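Local coordinates for capsular polysaccharide export system protein KpsC (Thermosulfurimonas dismutans, PDB 6MGB) that probably transfers Kdo in beta-2,4 linkage from CMP-Kdo, helping to build the glycolipid that carries bacterial capsular polysaccharide, at residues K137-Y151 with I226-H238. Numbering follows the deposited sequence.
Sequences KISKYNRGKPVPRGY and IREEFNPVDLLSH. With C5P (cytidine-5'-monophosphate), chain D.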
ATOM      1  N   LYS A 137      -3.244 -11.553  12.474  1.00 33.50           N
ATOM      2  CA  LYS A 137      -1.949 -11.174  11.914  1.00 39.28           C
ATOM      3  C   LYS A 137      -1.998 -11.141  10.387  1.00 32.27           C
ATOM      4  O   LYS A 137      -1.177 -11.748   9.695  1.00 32.58           O
ATOM      5  CB  LYS A 137      -0.850 -12.116  12.411  1.00 39.71           C
ATOM      6  CG  LYS A 137      -0.713 -12.152  13.928  1.00 43.69           C
ATOM      7  CD  LYS A 137       0.530 -12.911  14.368  1.00 53.60           C
ATOM      8  CE  LYS A 137       0.650 -12.957  15.884  1.00 61.37           C
ATOM      9  NZ  LYS A 137      -0.470 -13.710  16.514  1.00 74.51           N
ATOM     10  N   ILE A 138      -2.981 -10.413   9.863  1.00 29.02           N
ATOM     11  CA  ILE A 138      -3.205 -10.301   8.426  1.00 29.47           C
ATOM     12  C   ILE A 138      -2.416  -9.115   7.891  1.00 29.34           C
ATOM     13  O   ILE A 138      -2.242  -8.097   8.570  1.00 31.35           O
ATOM     14  CB  ILE A 138      -4.713 -10.173   8.123  1.00 27.94           C
ATOM     15  CG1 ILE A 138      -5.406 -11.523   8.334  1.00 35.26           C
ATOM     16  CG2 ILE A 138      -4.951  -9.671   6.698  1.00 28.58           C
ATOM     17  CD1 ILE A 138      -6.918 -11.443   8.360  1.00 33.86           C
ATOM     18  N   SER A 139      -1.938  -9.245   6.659  1.00 28.64           N
ATOM     19  CA  SER A 139      -1.148  -8.198   6.017  1.00 27.85           C
ATOM     20  C   SER A 139      -1.419  -8.255   4.517  1.00 25.62           C
ATOM     21  O   SER A 139      -2.379  -8.891   4.070  1.00 25.27           O
ATOM     22  CB  SER A 139       0.341  -8.364   6.367  1.00 30.02           C
ATOM     23  OG  SER A 139       0.835  -9.616   5.924  1.00 34.48           O
ATOM     24  N   LYS A 140      -0.568  -7.589   3.733  1.00 24.52           N
ATOM     25  CA  LYS A 140      -0.782  -7.526   2.291  1.00 24.85           C
ATOM     26  C   LYS A 140      -0.654  -8.903   1.649  1.00 25.87           C
ATOM     27  O   LYS A 140      -1.505  -9.303   0.845  1.00 25.99           O
ATOM     28  CB  LYS A 140       0.210  -6.548   1.658  1.00 22.61           C
ATOM     29  CG  LYS A 140      -0.085  -6.209   0.202  1.00 32.04           C
ATOM     30  CD  LYS A 140       0.960  -5.262  -0.374  1.00 29.65           C
ATOM     31  CE  LYS A 140       0.525  -4.692  -1.717  1.00 40.10           C
ATOM     32  NZ  LYS A 140      -0.493  -3.612  -1.563  1.00 37.07           N
ATOM     33  N   TYR A 141       0.402  -9.646   1.991  1.00 27.89           N
ATOM     34  CA  TYR A 141       0.743 -10.878   1.288  1.00 29.84           C
ATOM     35  C   TYR A 141       0.463 -12.150   2.077  1.00 34.50           C
ATOM     36  O   TYR A 141       0.231 -13.192   1.464  1.00 38.00           O
ATOM     37  CB  TYR A 141       2.224 -10.863   0.884  1.00 28.76           C
ATOM     38  CG  TYR A 141       2.578  -9.749  -0.080  1.00 30.24           C
ATOM     39  CD1 TYR A 141       2.037  -9.711  -1.360  1.00 34.89           C
ATOM     40  CD2 TYR A 141       3.458  -8.740   0.287  1.00 29.87           C
ATOM     41  CE1 TYR A 141       2.360  -8.695  -2.244  1.00 36.09           C
ATOM     42  CE2 TYR A 141       3.787  -7.723  -0.591  1.00 32.57           C
ATOM     43  CZ  TYR A 141       3.235  -7.705  -1.855  1.00 42.66           C
ATOM     44  OH  TYR A 141       3.559  -6.693  -2.728  1.00 41.86           O
ATOM     45  N   ASN A 142       0.485 -12.103   3.407  1.00 32.96           N
ATOM     46  CA  ASN A 142       0.113 -13.247   4.241  1.00 39.23           C
ATOM     47  C   ASN A 142       0.909 -14.498   3.865  1.00 39.64           C
ATOM     48  O   ASN A 142       0.359 -15.514   3.434  1.00 36.06           O
ATOM     49  CB  ASN A 142      -1.390 -13.521   4.139  1.00 41.91           C
ATOM     50  CG  ASN A 142      -2.233 -12.294   4.416  1.00 28.04           C
ATOM     51  OD1 ASN A 142      -2.499 -11.957   5.569  1.00 33.57           O
ATOM     52  ND2 ASN A 142      -2.669 -11.624   3.354  1.00 31.92           N
ATOM     53  N   ARG A 143       2.227 -14.418   4.050  1.00 46.36           N
ATOM     54  CA  ARG A 143       3.107 -15.527   3.698  1.00 57.29           C
ATOM     55  C   ARG A 143       4.082 -15.867   4.814  1.00 54.54           C
ATOM     56  O   ARG A 143       4.423 -17.038   5.014  1.00 66.44           O
ATOM     57  CB  ARG A 143       3.904 -15.195   2.438  1.00 65.38           C
ATOM     58  CG  ARG A 143       3.063 -14.840   1.247  1.00 63.17           C
ATOM     59  CD  ARG A 143       3.935 -14.335   0.133  1.00 65.07           C
ATOM     60  NE  ARG A 143       4.801 -15.383  -0.406  1.00 76.58           N
ATOM     61  CZ  ARG A 143       6.094 -15.507  -0.125  1.00 78.59           C
ATOM     62  NH1 ARG A 143       6.688 -14.645   0.680  1.00 72.13           N
ATOM     63  NH2 ARG A 143       6.806 -16.491  -0.652  1.00 70.27           N
ATOM     64  N   GLY A 144       4.542 -14.851   5.537  1.00 51.23           N
ATOM     65  CA  GLY A 144       5.672 -15.034   6.424  1.00 50.65           C
ATOM     66  C   GLY A 144       5.407 -16.065   7.503  1.00 45.79           C
ATOM     67  O   GLY A 144       4.274 -16.465   7.771  1.00 43.76           O
ATOM     68  N   LYS A 145       6.494 -16.504   8.123  1.00 39.46           N
ATOM     69  CA  LYS A 145       6.446 -17.411   9.257  1.00 41.45           C
ATOM     70  C   LYS A 145       6.488 -16.624  10.559  1.00 42.48           C
ATOM     71  O   LYS A 145       6.902 -15.460  10.582  1.00 34.36           O
ATOM     72  CB  LYS A 145       7.620 -18.386   9.201  1.00 42.67           C
ATOM     73  CG  LYS A 145       8.986 -17.723   9.315  1.00 42.49           C
ATOM     74  CD  LYS A 145      10.109 -18.733   9.160  1.00 56.28           C
ATOM     75  CE  LYS A 145      11.471 -18.076   9.310  1.00 49.88           C
ATOM     76  NZ  LYS A 145      12.581 -19.061   9.179  1.00 59.18           N
ATOM     77  N   PRO A 146       6.061 -17.225  11.668  1.00 42.63           N
ATOM     78  CA  PRO A 146       6.128 -16.518  12.951  1.00 44.70           C
ATOM     79  C   PRO A 146       7.566 -16.274  13.380  1.00 35.81           C
ATOM     80  O   PRO A 146       8.486 -17.007  13.009  1.00 35.98           O
ATOM     81  CB  PRO A 146       5.415 -17.467  13.924  1.00 49.90           C
ATOM     82  CG  PRO A 146       4.636 -18.407  13.063  1.00 46.42           C
ATOM     83  CD  PRO A 146       5.418 -18.544  11.802  1.00 45.45           C
ATOM     84  N   VAL A 147       7.752 -15.224  14.173  1.00 36.25           N
ATOM     85  CA  VAL A 147       9.046 -14.956  14.795  1.00 41.09           C
ATOM     86  C   VAL A 147       9.184 -15.900  15.983  1.00 48.29           C
ATOM     87  O   VAL A 147       8.379 -15.825  16.923  1.00 44.61           O
ATOM     88  CB  VAL A 147       9.176 -13.488  15.230  1.00 42.28           C
ATOM     89  CG1 VAL A 147      10.446 -13.280  16.054  1.00 41.51           C
ATOM     90  CG2 VAL A 147       9.181 -12.573  14.014  1.00 38.45           C
ATOM     91  N   PRO A 148      10.169 -16.795  15.998  1.00 42.31           N
ATOM     92  CA  PRO A 148      10.280 -17.734  17.117  1.00 54.98           C
ATOM     93  C   PRO A 148      10.655 -17.023  18.406  1.00 55.35           C
ATOM     94  O   PRO A 148      11.359 -16.010  18.406  1.00 47.33           O
ATOM     95  CB  PRO A 148      11.387 -18.692  16.668  1.00 45.16           C
ATOM     96  CG  PRO A 148      12.230 -17.877  15.756  1.00 53.15           C
ATOM     97  CD  PRO A 148      11.286 -16.944  15.046  1.00 43.58           C
ATOM     98  N   ARG A 149      10.167 -17.565  19.517  1.00 61.26           N
ATOM     99  CA  ARG A 149      10.570 -17.057  20.819  1.00 63.77           C
ATOM    100  C   ARG A 149      12.055 -17.319  21.028  1.00 54.00           C
ATOM    101  O   ARG A 149      12.576 -18.372  20.649  1.00 62.15           O
ATOM    102  CB  ARG A 149       9.750 -17.715  21.927  1.00 70.18           C
ATOM    103  CG  ARG A 149       9.952 -17.091  23.301  1.00 74.18           C
ATOM    104  CD  ARG A 149       9.023 -17.714  24.329  1.00 82.55           C
ATOM    105  NE  ARG A 149       9.755 -18.289  25.455  1.00 86.30           N
ATOM    106  CZ  ARG A 149      10.415 -19.442  25.411  1.00 90.47           C
ATOM    107  NH1 ARG A 149      10.450 -20.153  24.292  1.00 89.40           N
ATOM    108  NH2 ARG A 149      11.048 -19.885  26.489  1.00 91.20           N
ATOM    109  N   GLY A 150      12.741 -16.349  21.625  1.00 56.68           N
ATOM    110  CA  GLY A 150      14.180 -16.393  21.759  1.00 61.61           C
ATOM    111  C   GLY A 150      14.929 -15.662  20.667  1.00 48.83           C
ATOM    112  O   GLY A 150      16.134 -15.427  20.816  1.00 46.33           O
ATOM    113  N   TYR A 151      14.255 -15.302  19.571  1.00 44.71           N
ATOM    114  CA  TYR A 151      14.901 -14.517  18.525  1.00 47.11           C
ATOM    115  C   TYR A 151      15.342 -13.161  19.062  1.00 42.85           C
ATOM    116  O   TYR A 151      16.462 -12.707  18.797  1.00 37.09           O
ATOM    117  CB  TYR A 151      13.946 -14.346  17.342  1.00 38.58           C
ATOM    118  CG  TYR A 151      14.589 -13.758  16.105  1.00 34.39           C
ATOM    119  CD1 TYR A 151      15.125 -14.580  15.123  1.00 42.10           C
ATOM    120  CD2 TYR A 151      14.655 -12.385  15.917  1.00 37.27           C
ATOM    121  CE1 TYR A 151      15.714 -14.051  13.989  1.00 37.56           C
ATOM    122  CE2 TYR A 151      15.240 -11.845  14.786  1.00 33.88           C
ATOM    123  CZ  TYR A 151      15.767 -12.683  13.826  1.00 38.71           C
ATOM    124  OH  TYR A 151      16.351 -12.153  12.698  1.00 41.58           O
ATOM    125  N   ILE A 226      17.632  -8.406   8.521  1.00 28.82           N
ATOM    126  CA  ILE A 226      16.740  -9.558   8.596  1.00 28.20           C
ATOM    127  C   ILE A 226      16.370  -9.963   7.176  1.00 32.82           C
ATOM    128  O   ILE A 226      15.723  -9.204   6.450  1.00 30.19           O
ATOM    129  CB  ILE A 226      15.492  -9.244   9.430  1.00 25.96           C
ATOM    130  CG1 ILE A 226      15.894  -8.793  10.840  1.00 39.78           C
ATOM    131  CG2 ILE A 226      14.573 -10.465   9.496  1.00 27.91           C
ATOM    132  CD1 ILE A 226      14.738  -8.293  11.684  1.00 40.79           C
ATOM    133  N   ARG A 227      16.780 -11.166   6.780  1.00 25.19           N
ATOM    134  CA  ARG A 227      16.425 -11.731   5.486  1.00 28.05           C
ATOM    135  C   ARG A 227      15.565 -12.979   5.626  1.00 33.20           C
ATOM    136  O   ARG A 227      15.289 -13.650   4.625  1.00 32.32           O
ATOM    137  CB  ARG A 227      17.691 -12.041   4.685  1.00 34.54           C
ATOM    138  CG  ARG A 227      18.725 -10.926   4.745  1.00 40.34           C
ATOM    139  CD  ARG A 227      19.892 -11.197   3.817  1.00 44.63           C
ATOM    140  NE  ARG A 227      19.742 -10.502   2.540  1.00 58.69           N
ATOM    141  CZ  ARG A 227      20.307  -9.335   2.241  1.00 38.66           C
ATOM    142  NH1 ARG A 227      20.103  -8.790   1.050  1.00 49.95           N
ATOM    143  NH2 ARG A 227      21.084  -8.711   3.119  1.00 43.96           N
ATOM    144  N   GLU A 228      15.147 -13.314   6.844  1.00 29.78           N
ATOM    145  CA  GLU A 228      14.147 -14.349   7.039  1.00 39.15           C
ATOM    146  C   GLU A 228      12.763 -13.787   6.744  1.00 40.29           C
ATOM    147  O   GLU A 228      12.472 -12.617   7.011  1.00 32.37           O
ATOM    148  CB  GLU A 228      14.196 -14.899   8.465  1.00 41.14           C
ATOM    149  CG  GLU A 228      15.496 -15.605   8.809  1.00 53.82           C
ATOM    150  CD  GLU A 228      15.455 -16.291  10.161  1.00 53.46           C
ATOM    151  OE1 GLU A 228      16.311 -15.980  11.016  1.00 55.56           O
ATOM    152  OE2 GLU A 228      14.563 -17.142  10.367  1.00 64.65           O
ATOM    153  N   GLU A 229      11.907 -14.636   6.182  1.00 42.37           N
ATOM    154  CA  GLU A 229      10.595 -14.201   5.713  1.00 45.18           C
ATOM    155  C   GLU A 229       9.582 -14.289   6.854  1.00 40.10           C
ATOM    156  O   GLU A 229       8.683 -15.130   6.883  1.00 40.26           O
ATOM    157  CB  GLU A 229      10.166 -15.033   4.516  1.00 56.76           C
ATOM    158  CG  GLU A 229       9.020 -14.433   3.752  1.00 66.50           C
ATOM    159  CD  GLU A 229       9.217 -14.563   2.265  1.00 78.00           C
ATOM    160  OE1 GLU A 229       8.799 -13.648   1.526  1.00 73.32           O
ATOM    161  OE2 GLU A 229       9.783 -15.586   1.825  1.00 75.54           O
ATOM    162  N   PHE A 230       9.747 -13.377   7.806  1.00 34.88           N
ATOM    163  CA  PHE A 230       8.854 -13.303   8.948  1.00 39.00           C
ATOM    164  C   PHE A 230       7.531 -12.658   8.559  1.00 43.01           C
ATOM    165  O   PHE A 230       7.471 -11.780   7.694  1.00 28.92           O
ATOM    166  CB  PHE A 230       9.494 -12.497  10.079  1.00 38.13           C
ATOM    167  CG  PHE A 230      10.664 -13.177  10.726  1.00 33.67           C
ATOM    168  CD1 PHE A 230      10.593 -14.509  11.096  1.00 36.23           C
ATOM    169  CD2 PHE A 230      11.836 -12.482  10.964  1.00 30.76           C
ATOM    170  CE1 PHE A 230      11.669 -15.134  11.691  1.00 35.87           C
ATOM    171  CE2 PHE A 230      12.915 -13.101  11.560  1.00 37.45           C
ATOM    172  CZ  PHE A 230      12.831 -14.430  11.923  1.00 37.60           C
ATOM    173  N   ASN A 231       6.467 -13.107   9.209  1.00 30.67           N
ATOM    174  CA  ASN A 231       5.190 -12.421   9.113  1.00 31.29           C
ATOM    175  C   ASN A 231       5.386 -10.976   9.562  1.00 30.46           C
ATOM    176  O   ASN A 231       5.817 -10.747  10.702  1.00 30.27           O
ATOM    177  CB  ASN A 231       4.140 -13.122   9.974  1.00 35.53           C
ATOM    178  CG  ASN A 231       2.780 -12.451   9.901  1.00 41.82           C
ATOM    179  OD1 ASN A 231       2.684 -11.231   9.825  1.00 43.48           O
ATOM    180  ND2 ASN A 231       1.721 -13.250   9.921  1.00 40.25           N
ATOM    181  N   PRO A 232       5.092  -9.983   8.716  1.00 31.86           N
ATOM    182  CA  PRO A 232       5.463  -8.602   9.072  1.00 28.03           C
ATOM    183  C   PRO A 232       4.787  -8.083  10.329  1.00 36.08           C
ATOM    184  O   PRO A 232       5.424  -7.374  11.117  1.00 35.43           O
ATOM    185  CB  PRO A 232       5.052  -7.800   7.828  1.00 28.68           C
ATOM    186  CG  PRO A 232       4.034  -8.640   7.136  1.00 42.17           C
ATOM    187  CD  PRO A 232       4.438 -10.056   7.398  1.00 46.36           C
ATOM    188  N   VAL A 233       3.512  -8.407  10.545  1.00 30.35           N
ATOM    189  CA  VAL A 233       2.827  -7.880  11.721  1.00 34.61           C
ATOM    190  C   VAL A 233       3.276  -8.607  12.986  1.00 30.68           C
ATOM    191  O   VAL A 233       3.241  -8.032  14.079  1.00 32.63           O
ATOM    192  CB  VAL A 233       1.301  -7.948  11.537  1.00 44.86           C
ATOM    193  CG1 VAL A 233       0.871  -7.080  10.366  1.00 48.54           C
ATOM    194  CG2 VAL A 233       0.843  -9.369  11.326  1.00 53.84           C
ATOM    195  N   ASP A 234       3.706  -9.864  12.869  1.00 33.08           N
ATOM    196  CA  ASP A 234       4.348 -10.527  14.000  1.00 29.82           C
ATOM    197  C   ASP A 234       5.686  -9.872  14.316  1.00 36.45           C
ATOM    198  O   ASP A 234       6.002  -9.601  15.480  1.00 33.24           O
ATOM    199  CB  ASP A 234       4.536 -12.015  13.701  1.00 34.13           C
ATOM    200  CG  ASP A 234       4.903 -12.815  14.935  1.00 39.98           C
ATOM    201  OD1 ASP A 234       4.680 -12.317  16.059  1.00 59.55           O
ATOM    202  OD2 ASP A 234       5.419 -13.942  14.781  1.00 46.66           O
ATOM    203  N   LEU A 235       6.488  -9.605  13.282  1.00 31.89           N
ATOM    204  CA  LEU A 235       7.766  -8.934  13.485  1.00 26.78           C
ATOM    205  C   LEU A 235       7.575  -7.576  14.150  1.00 26.15           C
ATOM    206  O   LEU A 235       8.330  -7.208  15.058  1.00 30.87           O
ATOM    207  CB  LEU A 235       8.486  -8.774  12.145  1.00 27.51           C
ATOM    208  CG  LEU A 235       9.873  -8.131  12.182  1.00 25.36           C
ATOM    209  CD1 LEU A 235      10.854  -8.987  12.966  1.00 31.30           C
ATOM    210  CD2 LEU A 235      10.382  -7.888  10.769  1.00 30.93           C
ATOM    211  N   LEU A 236       6.569  -6.820  13.709  1.00 26.57           N
ATOM    212  CA  LEU A 236       6.364  -5.473  14.232  1.00 27.23           C
ATOM    213  C   LEU A 236       6.029  -5.482  15.717  1.00 36.82           C
ATOM    214  O   LEU A 236       6.353  -4.526  16.430  1.00 36.16           O
ATOM    215  CB  LEU A 236       5.255  -4.775  13.446  1.00 27.07           C
ATOM    216  CG  LEU A 236       5.644  -4.305  12.043  1.00 25.69           C
ATOM    217  CD1 LEU A 236       4.403  -4.016  11.213  1.00 32.15           C
ATOM    218  CD2 LEU A 236       6.527  -3.070  12.129  1.00 39.39           C
ATOM    219  N   SER A 237       5.390  -6.548  16.206  1.00 32.62           N
ATOM    220  CA  SER A 237       4.981  -6.592  17.606  1.00 32.99           C
ATOM    221  C   SER A 237       6.164  -6.522  18.562  1.00 39.71           C
ATOM    222  O   SER A 237       5.971  -6.230  19.748  1.00 36.78           O
ATOM    223  CB  SER A 237       4.181  -7.867  17.880  1.00 41.42           C
ATOM    224  OG  SER A 237       5.026  -9.004  17.900  1.00 38.63           O
ATOM    225  N   HIS A 238       7.379  -6.784  18.083  1.00 36.26           N
ATOM    226  CA  HIS A 238       8.564  -6.800  18.931  1.00 33.17           C
ATOM    227  C   HIS A 238       9.269  -5.453  18.995  1.00 32.96           C
ATOM    228  O   HIS A 238      10.350  -5.362  19.585  1.00 36.40           O
ATOM    229  CB  HIS A 238       9.542  -7.865  18.439  1.00 30.89           C
ATOM    230  CG  HIS A 238       9.029  -9.263  18.583  1.00 38.48           C
ATOM    231  ND1 HIS A 238       9.230 -10.015  19.721  1.00 40.99           N
ATOM    232  CD2 HIS A 238       8.320 -10.044  17.736  1.00 40.69           C
ATOM    233  CE1 HIS A 238       8.668 -11.200  19.567  1.00 36.72           C
ATOM    234  NE2 HIS A 238       8.109 -11.244  18.371  1.00 44.55           N
TER
HETATM  235  O3P C5P D 403       4.840  -0.808   0.287  1.00 28.48           O
HETATM  236  P   C5P D 403       5.777  -1.991   0.193  1.00 23.36           P
HETATM  237  O1P C5P D 403       7.154  -1.568   0.694  1.00 25.25           O
HETATM  238  O2P C5P D 403       5.938  -2.679  -1.148  1.00 24.71           O
HETATM  239  O5' C5P D 403       5.218  -3.060   1.229  1.00 28.26           O
HETATM  240  C5' C5P D 403       4.185  -3.967   0.875  1.00 26.06           C
HETATM  241  C4' C5P D 403       3.937  -4.952   1.988  1.00 25.17           C
HETATM  242  O4' C5P D 403       5.040  -5.894   2.043  1.00 26.94           O
HETATM  243  C3' C5P D 403       3.886  -4.354   3.388  1.00 27.41           C
HETATM  244  O3' C5P D 403       2.607  -3.840   3.715  1.00 26.76           O
HETATM  245  C2' C5P D 403       4.312  -5.518   4.273  1.00 27.54           C
HETATM  246  O2' C5P D 403       3.227  -6.400   4.522  1.00 27.00           O
HETATM  247  C1' C5P D 403       5.333  -6.227   3.383  1.00 29.63           C
HETATM  248  N1  C5P D 403       6.721  -5.798   3.677  1.00 25.33           N
HETATM  249  C2  C5P D 403       7.620  -6.657   4.511  1.00 31.77           C
HETATM  250  N3  C5P D 403       9.028  -6.210   4.803  1.00 28.07           N
HETATM  251  C4  C5P D 403       9.528  -4.944   4.274  1.00 24.42           C
HETATM  252  C5  C5P D 403       8.632  -4.089   3.444  1.00 23.07           C
HETATM  253  C6  C5P D 403       7.226  -4.537   3.153  1.00 21.83           C
HETATM  254  O2  C5P D 403       7.222  -7.682   4.942  1.00 29.72           O
HETATM  255  N4  C5P D 403      10.892  -4.509   4.559  1.00 27.17           N
HETATM  256  O   HOH W   1       2.757 -16.468  10.457  1.00 52.47           O
HETATM  257  O   HOH W   2       6.448 -13.618  17.801  1.00 41.34           O
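F230 packs its ring against V147, P148, K145 and Y151. Its CB points away from 137-151 overall, but CG lies anti to the carbonyl carbon (chi1 -69°), which turns the ring back toward V147 and Y151. CB meets V147 CG2. That V147 methyl sits over one ring face, 3.7 Å from F230 CG, a CH-pi contact that also covers CD2. E228 CB lies over the opposite face. CD1 lies near P146 O and CE1 near P148 CD and K145 CE. CE2 meets Y151 CZ and OH. F230 CZ comes within 3.6 Å of Y151 CE1. The F230 edge points into the Y151 face, a T-shaped pair with planes at 83°. Beside the ring, the backbones form a single bridge: K145 N donates to E229 O, and N231 N to K145 O. K145 NZ makes a salt bridge to E228 OE2 at 3.0 Å. D234 OD2 accepts a hydrogen bond from V147 N at 2.7 Å. N231 OD1 caps helix 232-236 through weak bonds from V233 N and D234 N. N231 ND2 gives a nearly straight bond (173°) to K137 O. P232 at the helix start and S139 to Y141 of the loop line part of the CMP pocket of this GT-B-clan glycosyltransferase.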